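Local coordinates for beta-glucuronidase (Dictyoglomus thermophilum, PDB 6XXW), which probably hydrolyses beta-D-glucuronides as a member of glycoside hydrolase family 2, releasing glucuronic acid, at residues A[78-83]-A[135-140]; A[480-485]-A[528-533]; A[221-226]-A[239-244]. One frame throughout, in Å; residues are numbered along the deposited sequence. Where two conformers were deposited one is given.

Overall arrangement
The three contacts illustrate how chemistry follows place in a multidomain glycosidase: each lies in a different region of the chain, no two share a strand or helix, and all are partly buried. Interaction 1 joins two neighbouring antiparallel strands of the sugar-binding region through a ladder of backbone bonds with a ring packed beneath it. Interaction 3, in the second region, has a single backbone bond where the chain leaves one sheet for another, exposed Phe-239 and Asn-221 outside, buried Phe-223 inside. Interaction 2 sits on the helical outside of the TIM barrel, about 56 Å between centres from either of the others, and relies on side chains: a salt bridge over a small apolar patch.

Interaction 1: residues A[78-83]-A[135-140]; sequences KSFFIP and NIIEIM
Asn-135 lays its CB over one face of the Phe-80 ring, 3.6 Å from the ring centre, in a CH-pi contact. The ring gets there because CG of Phe-80 stands between the backbone N and the carbonyl carbon (chi1 65°), which swings the ring across to the partner strand. Near the ring plane, its edge meets the backbone N of Ile-137, and CE1 lies 3.7 Å from Ile-137 CB. The CG2 methyl of Ile-137 also rests against the Lys-78 carbonyl, 3.2 Å from its O.

Above this packing the strands are tied in antiparallel register. Phe-80 N donates to Asn-135 O at 2.9 Å, while Asn-135 N returns a bond to Phe-80 O at 2.6 Å; Lys-78 and Ile-137 form the other hydrogen-bonded pair, N to O in both directions. A weak bond from Asn-135 ND2 reaches Phe-80 O at 3.5 Å; OD1 is turned to Asn-130 N and Asn-107 ND2. Replacing Phe-80 by an alanine would probably leave Asn-135 CB and the flank of Ile-137 without their shared apolar partner and open a gap toward Leu-35 of strand 32-43. One face carries Lys-78, Phe-80, Asn-135 and Ile-137, with Phe-80 touching Leu-35 and Ile-137 touching Trp-39 of sheet neighbour 32-43, and the other Ser-79 and Ile-136, as in the antiparallel beta-sandwich, jelly-roll-like sugar-binding domain of family 2 glycosidases.

Interaction 2: residues A[480-485]-A[528-533]; sequences SVIEYQ and QEMIKR
The guanidinium of Arg-533 meets the carboxylate of Glu-483 at its edge, while over one of its faces lies the backbone N of Ser-480. Here two helices on the outside of the TIM barrel are pinned to each other: helix 482-497, which follows strand 463-467, and a second one, helix 524-538, which follows strand 501-505. The grip is side-on and two-pronged, NE and NH2 each taking a different carboxylate oxygen. Arg-533 NH2 donates to Glu-483 OE1 at 2.6 Å, on the syn side but out of the carboxylate plane; Arg-533 NE donates to the syn lone pair of Glu-483 OE2 at 2.7 Å. The two planes are turned 49° against each other, so the salt bridge is twisted rather than flat. Arg-533 was modelled in two conformers, and this pairing describes one of them.

Both side chains bend to meet. The Glu-483 chain folds at its second torsion (chi2 88°), and that of Arg-533 turns about its CG-CD bond (chi3 77°), bringing NE round to the acid.

Beneath the charges is a small apolar patch. Ile-482 points at the partner helix, its CG2 4.0 Å from Arg-533 CB and its CD1 4.1 Å from Met-530 CG; the isoleucine and methionine side chains cross at about a right angle. Farther along helix 482-497, Gln-485 reaches Met-162 of the third subunit, so this flank also borders a subunit interface. A water completes the join, donating to Glu-483 OE2 at 3.0 Å and to the backbone O of Arg-533 at 2.6 Å.

Interaction 3: residues A[221-226]-A[239-244]; sequences NNFQVI and FGKSGV
This contact closes the end of an antiparallel strand pair, where the chain leaves strand 234-239 and turns toward strand 242-248 in another sheet. Gly-240 N donates to Phe-223 O at 2.9 Å, and Phe-239 CA brings a CA-H...O contact to the same oxygen. The extended backbone of Gly-240, with its positive phi of 153°, would jam a side chain against the preceding carbonyl.

Gln-224 and Phe-239 form an antiparallel non-hydrogen-bonded pair, and their side chains run side by side. Gln-224 stretches along the ring because its CG stands opposite the backbone N (chi1 -179°), with CG 3.4 Å from Phe-239 CE1 and the amide plane 14° from the ring plane; Phe-239 has two conformers, and this packing is described for one.

Such a switch between two antiparallel sheets fits the immunoglobulin-like beta-sandwich that follows the sugar-binding domain in family 2 glycosidases. Phe-223 lies between them, touching Ile-265 and Leu-267 of one sheet and Ile-216 of the other. The extended chain of Lys-241 passes obliquely by the ring, CG 3.6 Å from Phe-223 CE2. Lys-241 NZ bonds to the carbonyls of Ser-218 and Gly-220, and donates to Asn-221 OD1 at 3.1 Å from above the amide plane.

Interaction 1: residues A[78-83]-A[135-140]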
ATOM      1  N   LYS A  78      22.591  28.249  20.111  1.00 19.29           N
ATOM      2  CA  LYS A  78      22.016  27.826  21.381  1.00 17.12           C
ATOM      3  C   LYS A  78      22.747  28.508  22.529  1.00 23.92           C
ATOM      4  O   LYS A  78      23.961  28.718  22.473  1.00 19.20           O
ATOM      5  CB  LYS A  78      22.092  26.302  21.571  1.00 21.36           C
ATOM      6  CG  LYS A  78      21.225  25.785  22.712  1.00 27.59           C
ATOM      7  CD  LYS A  78      21.121  24.275  22.727  1.00 28.07           C
ATOM      8  CE  LYS A  78      19.865  23.835  23.462  1.00 32.83           C
ATOM      9  NZ  LYS A  78      20.025  22.483  24.062  1.00 39.56           N
ATOM     10  N   SER A  79      21.996  28.814  23.582  1.00 23.32           N
ATOM     11  CA  SER A  79      22.557  29.342  24.821  1.00 21.35           C
ATOM     12  C   SER A  79      22.867  28.210  25.786  1.00 23.98           C
ATOM     13  O   SER A  79      22.143  27.209  25.855  1.00 21.34           O
ATOM     14  CB  SER A  79      21.578  30.307  25.502  1.00 27.07           C
ATOM     15  OG  SER A  79      21.359  31.465  24.726  1.00 35.92           O
ATOM     16  N   PHE A  80      23.933  28.389  26.559  1.00 22.09           N
ATOM     17  CA  PHE A  80      24.259  27.436  27.605  1.00 24.45           C
ATOM     18  C   PHE A  80      24.978  28.174  28.723  1.00 24.84           C
ATOM     19  O   PHE A  80      25.568  29.235  28.517  1.00 26.15           O
ATOM     20  CB  PHE A  80      25.096  26.264  27.076  1.00 25.92           C
ATOM     21  CG  PHE A  80      26.464  26.651  26.589  1.00 21.57           C
ATOM     22  CD1 PHE A  80      26.642  27.177  25.310  1.00 26.83           C
ATOM     23  CD2 PHE A  80      27.579  26.469  27.395  1.00 23.59           C
ATOM     24  CE1 PHE A  80      27.897  27.528  24.852  1.00 28.13           C
ATOM     25  CE2 PHE A  80      28.844  26.830  26.950  1.00 28.11           C
ATOM     26  CZ  PHE A  80      29.006  27.353  25.668  1.00 28.75           C
ATOM     27  N   PHE A  81      24.900  27.603  29.917  1.00 22.12           N
ATOM     28  CA  PHE A  81      25.465  28.192  31.120  1.00 23.51           C
ATOM     29  C   PHE A  81      26.601  27.302  31.597  1.00 26.25           C
ATOM     30  O   PHE A  81      26.456  26.078  31.634  1.00 27.05           O
ATOM     31  CB  PHE A  81      24.394  28.342  32.209  1.00 22.46           C
ATOM     32  CG  PHE A  81      23.332  29.351  31.873  1.00 23.76           C
ATOM     33  CD1 PHE A  81      22.261  29.007  31.057  1.00 27.54           C
ATOM     34  CD2 PHE A  81      23.413  30.649  32.355  1.00 24.81           C
ATOM     35  CE1 PHE A  81      21.289  29.936  30.726  1.00 25.05           C
ATOM     36  CE2 PHE A  81      22.446  31.582  32.028  1.00 25.08           C
ATOM     37  CZ  PHE A  81      21.382  31.228  31.216  1.00 25.49           C
ATOM     38  N   ILE A  82      27.732  27.906  31.927  1.00 26.61           N
ATOM     39  CA  ILE A  82      28.889  27.191  32.460  1.00 25.61           C
ATOM     40  C   ILE A  82      28.929  27.433  33.963  1.00 24.08           C
ATOM     41  O   ILE A  82      28.869  28.593  34.382  1.00 22.10           O
ATOM     42  CB  ILE A  82      30.202  27.654  31.807  1.00 25.35           C
ATOM     43  CG1 ILE A  82      30.239  27.278  30.317  1.00 23.81           C
ATOM     44  CG2 ILE A  82      31.406  27.070  32.570  1.00 23.90           C
ATOM     45  CD1 ILE A  82      30.567  25.830  30.061  1.00 26.67           C
ATOM     46  N   PRO A  83      29.014  26.389  34.788  1.00 25.42           N
ATOM     47  CA  PRO A  83      29.126  26.596  36.239  1.00 30.16           C
ATOM     48  C   PRO A  83      30.468  27.201  36.618  1.00 28.22           C
ATOM     49  O   PRO A  83      31.508  26.857  36.048  1.00 29.41           O
ATOM     50  CB  PRO A  83      28.972  25.178  36.809  1.00 29.27           C
ATOM     51  CG  PRO A  83      28.346  24.370  35.711  1.00 30.22           C
ATOM     52  CD  PRO A  83      28.845  24.969  34.437  1.00 24.60           C
ATOM     53  N   ASN A 135      26.301  31.680  27.837  1.00 19.88           N
ATOM     54  CA  ASN A 135      27.209  31.581  26.711  1.00 25.86           C
ATOM     55  C   ASN A 135      26.390  31.258  25.469  1.00 19.01           C
ATOM     56  O   ASN A 135      25.258  30.781  25.567  1.00 21.94           O
ATOM     57  CB  ASN A 135      28.264  30.508  26.947  1.00 21.06           C
ATOM     58  CG  ASN A 135      29.165  30.836  28.117  1.00 28.14           C
ATOM     59  OD1 ASN A 135      30.301  31.263  27.934  1.00 28.42           O
ATOM     60  ND2 ASN A 135      28.652  30.651  29.331  1.00 20.55           N
ATOM     61  N   ILE A 136      26.963  31.538  24.303  1.00 21.09           N
ATOM     62  CA  ILE A 136      26.315  31.272  23.020  1.00 21.82           C
ATOM     63  C   ILE A 136      27.238  30.378  22.199  1.00 21.68           C
ATOM     64  O   ILE A 136      28.400  30.730  21.967  1.00 22.56           O
ATOM     65  CB  ILE A 136      26.004  32.569  22.252  1.00 20.91           C
ATOM     66  CG1 ILE A 136      25.140  33.510  23.098  1.00 22.92           C
ATOM     67  CG2 ILE A 136      25.376  32.265  20.894  1.00 20.28           C
ATOM     68  CD1 ILE A 136      23.838  32.912  23.529  1.00 28.34           C
ATOM     69  N   ILE A 137      26.729  29.229  21.762  1.00 19.13           N
ATOM     70  CA  ILE A 137      27.427  28.405  20.788  1.00 17.64           C
ATOM     71  C   ILE A 137      26.744  28.573  19.439  1.00 20.04           C
ATOM     72  O   ILE A 137      25.505  28.592  19.344  1.00 20.60           O
ATOM     73  CB  ILE A 137      27.478  26.925  21.202  1.00 24.84           C
ATOM     74  CG1 ILE A 137      28.080  26.107  20.049  1.00 25.63           C
ATOM     75  CG2 ILE A 137      26.088  26.426  21.591  1.00 28.78           C
ATOM     76  CD1 ILE A 137      28.482  24.708  20.428  1.00 26.30           C
ATOM     77  N   GLU A 138      27.545  28.727  18.397  1.00 18.06           N
ATOM     78  CA  GLU A 138      27.021  28.734  17.041  1.00 17.49           C
ATOM     79  C   GLU A 138      27.830  27.758  16.207  1.00 22.56           C
ATOM     80  O   GLU A 138      29.057  27.702  16.315  1.00 21.01           O
ATOM     81  CB  GLU A 138      27.061  30.141  16.438  1.00 19.80           C
ATOM     82  CG  GLU A 138      26.137  31.115  17.163  1.00 20.31           C
ATOM     83  CD  GLU A 138      26.291  32.535  16.679  1.00 30.29           C
ATOM     84  OE1 GLU A 138      25.451  32.966  15.856  1.00 27.07           O
ATOM     85  OE2 GLU A 138      27.255  33.210  17.116  1.00 27.14           O
ATOM     86  N   ILE A 139      27.135  26.966  15.396  1.00 17.95           N
ATOM     87  CA  ILE A 139      27.776  25.965  14.559  1.00 19.02           C
ATOM     88  C   ILE A 139      27.333  26.210  13.126  1.00 21.59           C
ATOM     89  O   ILE A 139      26.132  26.198  12.833  1.00 19.42           O
ATOM     90  CB  ILE A 139      27.450  24.529  15.006  1.00 21.76           C
ATOM     91  CG1 ILE A 139      27.991  24.303  16.424  1.00 21.26           C
ATOM     92  CG2 ILE A 139      28.046  23.508  14.001  1.00 21.50           C
ATOM     93  CD1 ILE A 139      27.550  23.011  17.099  1.00 18.89           C
ATOM     94  N   MET A 140      28.294  26.478  12.248  1.00 17.91           N
ATOM     95  CA  MET A 140      28.030  26.574  10.826  1.00 19.05           C
ATOM     96  C   MET A 140      28.273  25.206  10.208  1.00 22.05           C
ATOM     97  O   MET A 140      29.259  24.536  10.526  1.00 21.86           O
ATOM     98  CB  MET A 140      28.931  27.634  10.177  1.00 18.90           C
ATOM     99  CG  MET A 140      28.667  27.917   8.703  1.00 17.02           C
ATOM    100  SD  MET A 140      29.255  26.616   7.561  1.00 26.32           S
ATOM    101  CE  MET A 140      31.033  26.656   7.826  1.00 23.99           C
TER

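Interaction 2: residues A[480-485]-A[528-533]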
ATOM      1  N   SER A 480      16.596 -16.590 -14.096  1.00 20.38           N
ATOM      2  CA  SER A 480      17.239 -17.816 -14.559  1.00 27.18           C
ATOM      3  C   SER A 480      18.741 -17.653 -14.806  1.00 24.92           C
ATOM      4  O   SER A 480      19.456 -18.656 -14.823  1.00 25.56           O
ATOM      5  CB  SER A 480      16.538 -18.322 -15.833  1.00 20.67           C
ATOM      6  OG  SER A 480      16.904 -17.576 -16.985  1.00 25.60           O
ATOM      7  N   VAL A 481      19.247 -16.428 -14.968  1.00 21.56           N
ATOM      8  CA  VAL A 481      20.682 -16.254 -15.219  1.00 22.33           C
ATOM      9  C   VAL A 481      21.546 -16.307 -13.966  1.00 26.08           C
ATOM     10  O   VAL A 481      22.778 -16.384 -14.081  1.00 23.56           O
ATOM     11  CB  VAL A 481      20.982 -14.915 -15.914  1.00 22.75           C
ATOM     12  CG1 VAL A 481      20.241 -14.809 -17.224  1.00 25.07           C
ATOM     13  CG2 VAL A 481      20.662 -13.737 -14.977  1.00 23.07           C
ATOM     14  N   ILE A 482      20.945 -16.285 -12.776  1.00 20.89           N
ATOM     15  CA  ILE A 482      21.706 -16.017 -11.549  1.00 22.86           C
ATOM     16  C   ILE A 482      22.774 -17.081 -11.315  1.00 22.61           C
ATOM     17  O   ILE A 482      23.956 -16.766 -11.111  1.00 22.99           O
ATOM     18  CB  ILE A 482      20.746 -15.906 -10.349  1.00 22.13           C
ATOM     19  CG1 ILE A 482      20.002 -14.566 -10.397  1.00 19.97           C
ATOM     20  CG2 ILE A 482      21.490 -16.116  -9.008  1.00 20.78           C
ATOM     21  CD1 ILE A 482      18.952 -14.410  -9.323  1.00 20.85           C
ATOM     22  N   GLU A 483      22.374 -18.355 -11.309  1.00 23.12           N
ATOM     23  CA  GLU A 483      23.311 -19.422 -10.965  1.00 26.08           C
ATOM     24  C   GLU A 483      24.482 -19.485 -11.943  1.00 31.55           C
ATOM     25  O   GLU A 483      25.641 -19.620 -11.527  1.00 31.71           O
ATOM     26  CB  GLU A 483      22.573 -20.757 -10.916  1.00 28.98           C
ATOM     27  CG  GLU A 483      21.648 -20.899  -9.703  1.00 31.66           C
ATOM     28  CD  GLU A 483      20.248 -20.352  -9.950  1.00 36.06           C
ATOM     29  OE1 GLU A 483      19.973 -19.827 -11.062  1.00 35.10           O
ATOM     30  OE2 GLU A 483      19.417 -20.457  -9.025  1.00 37.98           O
ATOM     31  N   TYR A 484      24.190 -19.394 -13.243  1.00 23.83           N
ATOM     32  CA  TYR A 484      25.223 -19.361 -14.277  1.00 26.33           C
ATOM     33  C   TYR A 484      26.207 -18.222 -14.039  1.00 28.73           C
ATOM     34  O   TYR A 484      27.423 -18.433 -13.981  1.00 27.39           O
ATOM     35  CB  TYR A 484      24.547 -19.212 -15.644  1.00 31.65           C
ATOM     36  CG  TYR A 484      25.436 -19.331 -16.870  1.00 35.43           C
ATOM     37  CD1 TYR A 484      25.620 -20.559 -17.503  1.00 41.85           C
ATOM     38  CD2 TYR A 484      26.053 -18.212 -17.424  1.00 34.75           C
ATOM     39  CE1 TYR A 484      26.419 -20.674 -18.644  1.00 48.56           C
ATOM     40  CE2 TYR A 484      26.858 -18.316 -18.563  1.00 40.33           C
ATOM     41  CZ  TYR A 484      27.033 -19.550 -19.169  1.00 48.48           C
ATOM     42  OH  TYR A 484      27.823 -19.669 -20.301  1.00 44.93           O
ATOM     43  N   GLN A 485      25.694 -17.003 -13.883  1.00 20.53           N
ATOM     44  CA  GLN A 485      26.575 -15.841 -13.843  1.00 21.76           C
ATOM     45  C   GLN A 485      27.310 -15.725 -12.511  1.00 22.18           C
ATOM     46  O   GLN A 485      28.508 -15.414 -12.480  1.00 23.03           O
ATOM     47  CB  GLN A 485      25.767 -14.577 -14.123  1.00 23.40           C
ATOM     48  CG  GLN A 485      25.055 -14.593 -15.467  1.00 22.78           C
ATOM     49  CD  GLN A 485      24.247 -13.338 -15.714  1.00 22.86           C
ATOM     50  OE1 GLN A 485      23.806 -12.682 -14.774  1.00 22.14           O
ATOM     51  NE2 GLN A 485      24.047 -12.994 -16.987  1.00 22.63           N
ATOM     52  N   GLN A 528      12.722 -11.923  -2.663  1.00 14.31           N
ATOM     53  CA  GLN A 528      13.016 -13.174  -1.962  1.00 16.89           C
ATOM     54  C   GLN A 528      13.618 -14.219  -2.898  1.00 18.37           C
ATOM     55  O   GLN A 528      14.565 -14.916  -2.522  1.00 19.78           O
ATOM     56  CB  GLN A 528      11.745 -13.729  -1.285  1.00 18.25           C
ATOM     57  CG  GLN A 528      11.891 -15.165  -0.741  1.00 15.77           C
ATOM     58  CD  GLN A 528      10.784 -15.563   0.230  1.00 26.30           C
ATOM     59  OE1 GLN A 528      10.572 -14.910   1.250  1.00 24.58           O
ATOM     60  NE2 GLN A 528      10.072 -16.635  -0.091  1.00 29.54           N
ATOM     61  N   GLU A 529      13.077 -14.362  -4.113  1.00 15.08           N
ATOM     62  CA  GLU A 529      13.594 -15.391  -5.014  1.00 19.72           C
ATOM     63  C   GLU A 529      15.021 -15.073  -5.445  1.00 21.88           C
ATOM     64  O   GLU A 529      15.879 -15.961  -5.493  1.00 19.30           O
ATOM     65  CB  GLU A 529      12.683 -15.533  -6.233  1.00 19.71           C
ATOM     66  CG  GLU A 529      13.038 -16.705  -7.147  1.00 28.92           C
ATOM     67  CD  GLU A 529      12.811 -18.064  -6.495  1.00 35.31           C
ATOM     68  OE1 GLU A 529      11.961 -18.172  -5.583  1.00 35.08           O
ATOM     69  OE2 GLU A 529      13.497 -19.030  -6.897  1.00 43.07           O
ATOM     70  N   MET A 530      15.291 -13.809  -5.766  1.00 16.92           N
ATOM     71  CA  MET A 530      16.647 -13.420  -6.127  1.00 20.11           C
ATOM     72  C   MET A 530      17.618 -13.745  -4.996  1.00 16.50           C
ATOM     73  O   MET A 530      18.653 -14.387  -5.209  1.00 16.70           O
ATOM     74  CB  MET A 530      16.682 -11.928  -6.459  1.00 17.82           C
ATOM     75  CG  MET A 530      18.093 -11.409  -6.692  1.00 20.63           C
ATOM     76  SD  MET A 530      18.109  -9.625  -6.969  1.00 22.52           S
ATOM     77  CE  MET A 530      19.866  -9.362  -7.292  1.00 20.27           C
ATOM     78  N   ILE A 531      17.279 -13.343  -3.774  1.00 16.72           N
ATOM     79  CA  ILE A 531      18.189 -13.554  -2.652  1.00 20.22           C
ATOM     80  C   ILE A 531      18.378 -15.046  -2.404  1.00 22.30           C
ATOM     81  O   ILE A 531      19.500 -15.520  -2.180  1.00 16.97           O
ATOM     82  CB  ILE A 531      17.666 -12.806  -1.407  1.00 20.93           C
ATOM     83  CG1 ILE A 531      17.980 -11.309  -1.529  1.00 19.81           C
ATOM     84  CG2 ILE A 531      18.247 -13.383  -0.131  1.00 15.22           C
ATOM     85  CD1 ILE A 531      17.252 -10.441  -0.513  1.00 18.07           C
ATOM     86  N   LYS A 532      17.289 -15.817  -2.505  1.00 16.80           N
ATOM     87  CA  LYS A 532      17.356 -17.262  -2.295  1.00 20.92           C
ATOM     88  C   LYS A 532      18.283 -17.935  -3.302  1.00 20.56           C
ATOM     89  O   LYS A 532      19.055 -18.835  -2.946  1.00 21.70           O
ATOM     90  CB  LYS A 532      15.948 -17.857  -2.384  1.00 21.78           C
ATOM     91  CG  LYS A 532      15.886 -19.365  -2.303  1.00 28.22           C
ATOM     92  CD  LYS A 532      14.434 -19.845  -2.255  1.00 32.36           C
ATOM     93  CE  LYS A 532      13.798 -19.868  -3.641  1.00 39.08           C
ATOM     94  NZ  LYS A 532      12.480 -20.594  -3.654  1.00 47.97           N
ATOM     95  N   ARG A 533      18.223 -17.517  -4.564  1.00 20.03           N
ATOM     96  CA  ARG A 533      19.048 -18.151  -5.588  0.53 21.18           C
ATOM     97  C   ARG A 533      20.512 -17.760  -5.440  1.00 18.81           C
ATOM     98  O   ARG A 533      21.407 -18.579  -5.683  1.00 21.51           O
ATOM     99  CB  ARG A 533      18.523 -17.782  -6.974  0.53 18.60           C
ATOM    100  CG  ARG A 533      17.145 -18.363  -7.263  0.53 22.65           C
ATOM    101  CD  ARG A 533      16.697 -18.014  -8.663  0.53 24.01           C
ATOM    102  NE  ARG A 533      17.362 -18.842  -9.664  0.53 27.32           N
ATOM    103  CZ  ARG A 533      16.788 -19.257 -10.789  0.53 27.19           C
ATOM    104  NH1 ARG A 533      15.533 -18.916 -11.056  0.53 29.92           N
ATOM    105  NH2 ARG A 533      17.468 -20.005 -11.650  0.53 29.46           N
TER
HETATM  106  O   HOH W   1      20.751 -20.984  -6.380  1.00 28.60           O

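Interaction 3: residues A[221-226]-A[239-244]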
ATOM      1  N   ASN A 221      51.840  10.490  34.444  1.00 26.60           N
ATOM      2  CA  ASN A 221      52.633   9.271  34.327  1.00 29.06           C
ATOM      3  C   ASN A 221      52.329   8.180  35.341  1.00 26.95           C
ATOM      4  O   ASN A 221      52.769   7.048  35.120  1.00 31.95           O
ATOM      5  CB  ASN A 221      54.123   9.623  34.412  1.00 32.78           C
ATOM      6  CG  ASN A 221      54.585  10.399  33.210  1.00 31.17           C
ATOM      7  OD1 ASN A 221      54.520   9.900  32.087  1.00 33.70           O
ATOM      8  ND2 ASN A 221      55.017  11.637  33.424  1.00 34.44           N
ATOM      9  N   ASN A 222      51.612   8.451  36.430  1.00 25.94           N
ATOM     10  CA  ASN A 222      51.309   7.438  37.440  1.00 30.24           C
ATOM     11  C   ASN A 222      49.886   6.952  37.217  1.00 30.53           C
ATOM     12  O   ASN A 222      48.934   7.713  37.406  1.00 27.58           O
ATOM     13  CB  ASN A 222      51.453   7.977  38.862  1.00 31.12           C
ATOM     14  CG  ASN A 222      52.633   8.892  39.025  1.00 41.76           C
ATOM     15  OD1 ASN A 222      53.704   8.651  38.474  1.00 40.59           O
ATOM     16  ND2 ASN A 222      52.446   9.955  39.796  1.00 50.97           N
ATOM     17  N   PHE A 223      49.742   5.677  36.862  1.00 25.16           N
ATOM     18  CA  PHE A 223      48.446   5.101  36.535  1.00 23.85           C
ATOM     19  C   PHE A 223      48.264   3.771  37.241  1.00 22.76           C
ATOM     20  O   PHE A 223      49.198   2.970  37.335  1.00 26.49           O
ATOM     21  CB  PHE A 223      48.297   4.902  35.016  1.00 22.21           C
ATOM     22  CG  PHE A 223      48.275   6.175  34.253  1.00 23.64           C
ATOM     23  CD1 PHE A 223      47.078   6.842  34.026  1.00 25.24           C
ATOM     24  CD2 PHE A 223      49.448   6.712  33.747  1.00 21.57           C
ATOM     25  CE1 PHE A 223      47.067   8.027  33.321  1.00 23.82           C
ATOM     26  CE2 PHE A 223      49.440   7.896  33.052  1.00 23.27           C
ATOM     27  CZ  PHE A 223      48.253   8.558  32.838  1.00 21.48           C
ATOM     28  N   GLN A 224      47.058   3.551  37.744  1.00 25.96           N
ATOM     29  CA  GLN A 224      46.597   2.233  38.139  1.00 23.09           C
ATOM     30  C   GLN A 224      45.497   1.828  37.169  1.00 27.29           C
ATOM     31  O   GLN A 224      44.587   2.614  36.903  1.00 24.36           O
ATOM     32  CB  GLN A 224      46.073   2.222  39.577  1.00 27.10           C
ATOM     33  CG  GLN A 224      45.615   0.839  40.017  1.00 28.98           C
ATOM     34  CD  GLN A 224      44.939   0.826  41.385  1.00 44.26           C
ATOM     35  OE1 GLN A 224      44.147   1.712  41.716  1.00 41.57           O
ATOM     36  NE2 GLN A 224      45.242  -0.196  42.181  1.00 39.76           N
ATOM     37  N   VAL A 225      45.594   0.614  36.639  1.00 24.40           N
ATOM     38  CA  VAL A 225      44.644   0.096  35.661  1.00 28.22           C
ATOM     39  C   VAL A 225      44.076  -1.199  36.211  1.00 23.46           C
ATOM     40  O   VAL A 225      44.829  -2.067  36.667  1.00 26.98           O
ATOM     41  CB  VAL A 225      45.309  -0.132  34.292  1.00 21.55           C
ATOM     42  CG1 VAL A 225      44.341  -0.785  33.334  1.00 27.15           C
ATOM     43  CG2 VAL A 225      45.842   1.189  33.728  1.00 20.89           C
ATOM     44  N   ILE A 226      42.755  -1.326  36.179  1.00 22.71           N
ATOM     45  CA  ILE A 226      42.055  -2.469  36.746  1.00 24.06           C
ATOM     46  C   ILE A 226      41.087  -2.995  35.701  1.00 24.73           C
ATOM     47  O   ILE A 226      40.464  -2.215  34.977  1.00 27.27           O
ATOM     48  CB  ILE A 226      41.305  -2.086  38.037  1.00 29.30           C
ATOM     49  CG1 ILE A 226      42.304  -1.711  39.134  1.00 33.52           C
ATOM     50  CG2 ILE A 226      40.387  -3.207  38.498  1.00 33.80           C
ATOM     51  CD1 ILE A 226      41.770  -0.645  40.064  1.00 40.10           C
ATOM     52  N   PHE A 239      50.034  -1.368  37.705  1.00 27.49           N
ATOM     53  CA  PHE A 239      50.514  -0.003  37.856  0.57 26.74           C
ATOM     54  C   PHE A 239      51.469   0.284  36.708  1.00 32.41           C
ATOM     55  O   PHE A 239      52.468  -0.425  36.540  1.00 30.31           O
ATOM     56  CB  PHE A 239      51.211   0.195  39.202  0.57 28.96           C
ATOM     57  CG  PHE A 239      50.297   0.055  40.379  0.57 28.09           C
ATOM     58  CD1 PHE A 239      49.403   1.061  40.700  0.57 32.48           C
ATOM     59  CD2 PHE A 239      50.327  -1.086  41.167  0.57 34.15           C
ATOM     60  CE1 PHE A 239      48.555   0.932  41.786  0.57 34.88           C
ATOM     61  CE2 PHE A 239      49.484  -1.218  42.255  0.57 33.95           C
ATOM     62  CZ  PHE A 239      48.599  -0.207  42.563  0.57 34.68           C
ATOM     63  N   GLY A 240      51.152   1.298  35.911  1.00 26.54           N
ATOM     64  CA  GLY A 240      51.987   1.637  34.780  1.00 26.43           C
ATOM     65  C   GLY A 240      51.217   2.319  33.670  1.00 26.75           C
ATOM     66  O   GLY A 240      50.057   1.970  33.401  1.00 24.03           O
ATOM     67  N   LYS A 241      51.863   3.304  33.034  1.00 25.10           N
ATOM     68  CA  LYS A 241      51.279   4.013  31.900  1.00 24.96           C
ATOM     69  C   LYS A 241      51.144   3.104  30.682  1.00 25.94           C
ATOM     70  O   LYS A 241      50.276   3.331  29.830  1.00 22.92           O
ATOM     71  CB  LYS A 241      52.139   5.224  31.564  1.00 23.03           C
ATOM     72  CG  LYS A 241      51.521   6.237  30.620  1.00 24.65           C
ATOM     73  CD  LYS A 241      52.407   7.485  30.506  1.00 28.48           C
ATOM     74  CE  LYS A 241      51.727   8.593  29.716  1.00 27.03           C
ATOM     75  NZ  LYS A 241      52.517   9.873  29.683  1.00 26.73           N
ATOM     76  N   SER A 242      52.013   2.102  30.573  1.00 22.61           N
ATOM     77  CA  SER A 242      51.873   0.998  29.633  1.00 24.91           C
ATOM     78  C   SER A 242      51.982  -0.303  30.418  1.00 29.95           C
ATOM     79  O   SER A 242      52.552  -0.338  31.512  1.00 31.49           O
ATOM     80  CB  SER A 242      52.946   1.047  28.527  1.00 31.63           C
ATOM     81  OG  SER A 242      54.231   0.781  29.063  1.00 43.89           O
ATOM     82  N   GLY A 243      51.426  -1.378  29.873  1.00 27.95           N
ATOM     83  CA  GLY A 243      51.575  -2.657  30.533  1.00 29.13           C
ATOM     84  C   GLY A 243      50.677  -3.722  29.941  1.00 30.55           C
ATOM     85  O   GLY A 243      50.057  -3.540  28.890  1.00 27.26           O
ATOM     86  N   VAL A 244      50.646  -4.853  30.637  1.00 27.68           N
ATOM     87  CA  VAL A 244      49.894  -6.023  30.207  1.00 34.92           C
ATOM     88  C   VAL A 244      49.047  -6.492  31.382  1.00 30.84           C
ATOM     89  O   VAL A 244      49.512  -6.503  32.526  1.00 36.80           O
ATOM     90  CB  VAL A 244      50.820  -7.152  29.701  1.00 36.69           C
ATOM     91  CG1 VAL A 244      51.690  -6.666  28.552  1.00 33.94           C
ATOM     92  CG2 VAL A 244      51.710  -7.673  30.824  1.00 50.05           C
TER